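Local coordinates for PH1570-like domain-containing protein (Pyrococcus horikoshii, PDB 2HQ4) that is of unknown function, a hypothetical protein of the Ph1570 family from a hyperthermophilic archaeon, at residues E49-L52 with P53-R57. Sequence-based numbering, arbitrary orientation.
Sequences ELYL and PEYGR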
loop_
_atom_site.group_PDB
_atom_site.type_symbol
_atom_site.label_atom_id
_atom_site.label_comp_id
_atom_site.label_asym_id
_atom_site.label_seq_id
_atom_site.Cartn_x
_atom_site.Cartn_y
_atom_site.Cartn_z
ATOM N N GLU A 49 8.346 -7.491 5.862
ATOM C CA GLU A 49 8.728 -6.673 6.997
ATOM C C GLU A 49 7.928 -7.045 8.258
ATOM O O GLU A 49 8.505 -7.078 9.343
ATOM C CB GLU A 49 8.599 -5.180 6.665
ATOM C CG GLU A 49 8.868 -4.272 7.865
ATOM C CD GLU A 49 8.917 -2.805 7.509
ATOM O OE1 GLU A 49 9.099 -2.474 6.312
ATOM O OE2 GLU A 49 8.799 -1.965 8.440
ATOM N N LEU A 50 6.635 -7.352 8.109
ATOM C CA LEU A 50 5.790 -7.735 9.233
ATOM C C LEU A 50 6.247 -9.044 9.937
ATOM O O LEU A 50 6.169 -9.149 11.171
ATOM C CB LEU A 50 4.324 -7.858 8.820
ATOM C CG LEU A 50 3.461 -6.595 8.641
ATOM C CD1 LEU A 50 2.035 -7.004 8.216
ATOM C CD2 LEU A 50 3.405 -5.766 9.991
ATOM N N TYR A 51 6.736 -10.002 9.142
ATOM C CA TYR A 51 7.043 -11.357 9.619
ATOM C C TYR A 51 8.538 -11.628 9.773
ATOM O O TYR A 51 8.932 -12.633 10.377
ATOM C CB TYR A 51 6.321 -12.426 8.741
ATOM C CG TYR A 51 4.868 -12.472 9.123
ATOM C CD1 TYR A 51 4.455 -13.218 10.237
ATOM C CD2 TYR A 51 3.926 -11.639 8.496
ATOM C CE1 TYR A 51 3.114 -13.219 10.658
ATOM C CE2 TYR A 51 2.564 -11.616 8.911
ATOM C CZ TYR A 51 2.176 -12.420 9.987
ATOM O OH TYR A 51 0.872 -12.423 10.406
ATOM N N LEU A 52 9.358 -10.700 9.288
ATOM C CA LEU A 52 10.808 -10.734 9.472
ATOM C C LEU A 52 11.221 -11.007 10.919
ATOM O O LEU A 52 12.095 -11.859 11.143
ATOM C CB LEU A 52 11.456 -9.446 8.949
ATOM C CG LEU A 52 12.950 -9.227 9.050
ATOM C CD1 LEU A 52 13.686 -10.409 8.410
ATOM C CD2 LEU A 52 13.275 -7.934 8.316
ATOM N N PRO A 53 10.616 -10.301 11.897
ATOM C CA PRO A 53 10.972 -10.587 13.291
ATOM C C PRO A 53 10.742 -12.034 13.748
ATOM O O PRO A 53 11.525 -12.528 14.545
ATOM C CB PRO A 53 10.065 -9.630 14.087
ATOM C CG PRO A 53 9.822 -8.456 13.144
ATOM C CD PRO A 53 9.643 -9.188 11.817
ATOM N N GLU A 54 9.683 -12.703 13.290
ATOM C CA GLU A 54 9.453 -14.109 13.645
ATOM C C GLU A 54 10.305 -15.079 12.830
ATOM O O GLU A 54 10.672 -16.128 13.345
ATOM C CB GLU A 54 8.004 -14.543 13.435
ATOM C CG GLU A 54 6.989 -13.955 14.323
ATOM C CD GLU A 54 5.577 -14.099 13.727
ATOM O OE1 GLU A 54 5.139 -15.257 13.442
ATOM O OE2 GLU A 54 4.912 -13.064 13.550
ATOM N N TYR A 55 10.606 -14.766 11.572
ATOM C CA TYR A 55 11.282 -15.731 10.673
ATOM C C TYR A 55 12.793 -15.569 10.454
ATOM O O TYR A 55 13.469 -16.511 9.985
ATOM C CB TYR A 55 10.608 -15.720 9.297
ATOM C CG TYR A 55 9.296 -16.492 9.258
ATOM C CD1 TYR A 55 9.254 -17.833 8.857
ATOM C CD2 TYR A 55 8.119 -15.885 9.647
ATOM C CE1 TYR A 55 8.045 -18.543 8.865
ATOM C CE2 TYR A 55 6.918 -16.547 9.609
ATOM C CZ TYR A 55 6.881 -17.875 9.223
ATOM O OH TYR A 55 5.672 -18.508 9.215
ATOM N N GLY A 56 13.337 -14.392 10.722
ATOM C CA GLY A 56 14.668 -14.056 10.193
ATOM C C GLY A 56 14.612 -13.821 8.681
ATOM O O GLY A 56 13.554 -14.003 8.047
ATOM N N ARG A 57 15.741 -13.441 8.079
ATOM C CA ARG A 57 15.655 -12.919 6.706
ATOM C C ARG A 57 15.897 -13.890 5.540
ATOM O O ARG A 57 15.702 -13.525 4.342
ATOM C CB ARG A 57 16.294 -11.531 6.552
ATOM C CG ARG A 57 17.767 -11.406 6.446
ATOM C CD ARG A 57 18.018 -10.015 5.866
ATOM N NE ARG A 57 17.356 -8.947 6.641
ATOM C CZ ARG A 57 16.658 -7.939 6.107
ATOM N NH1 ARG A 57 16.492 -7.859 4.793
ATOM N NH2 ARG A 57 16.114 -7.007 6.884
HETATM O O HOH W 1 6.949 -11.102 13.034
#
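Tyr-51 O accepts the helical bond of Tyr-55 N at 3.0 Å, the donor lying nearly in line with the C=O, and Leu-52 O takes Gly-56 N at 2.9 Å. Just before these bonds the ladder is broken: Pro-53 has no N-H to offer Glu-49 O, its CD lies 3.4 Å from that oxygen, and the helix kinks. Glu-54 N does not reach Leu-50 O either; a water lies between, donating to Leu-50 O and Glu-54 OE2 and weakly accepting from Glu-54 N. This is a proline-kinked C-terminal turn of helix 40-55, ended by Gly-56, whose positive phi of 71° takes the chain out of the helix. Past it, Leu-52 and Arg-57 meet across the turn. With CG anti to the backbone N (chi1 179°), Leu-52 sends CD1 to within 3.4 Å of Arg-57 CB and over one guanidinium face, while CD2 approaches NH2. An alanine at Leu-52 would keep the backbone bonds but is likely to strip this apolar cover from the Arg-57 guanidinium, leaving its weak bond to Ile-79 O with less support. Tyr-51 and Glu-54 run alongside each other, ring and carboxylate planes 64° apart, with Glu-54 OE2 3.3 Å from Tyr-51 CD1. Lys-27 pairs with that carboxylate, and Asp-25 binds the Tyr-51 hydroxyl. The Tyr-55 ring turns its edge to Tyr-51 O, and its hydroxyl bonds to Glu-13 of strand 10-13.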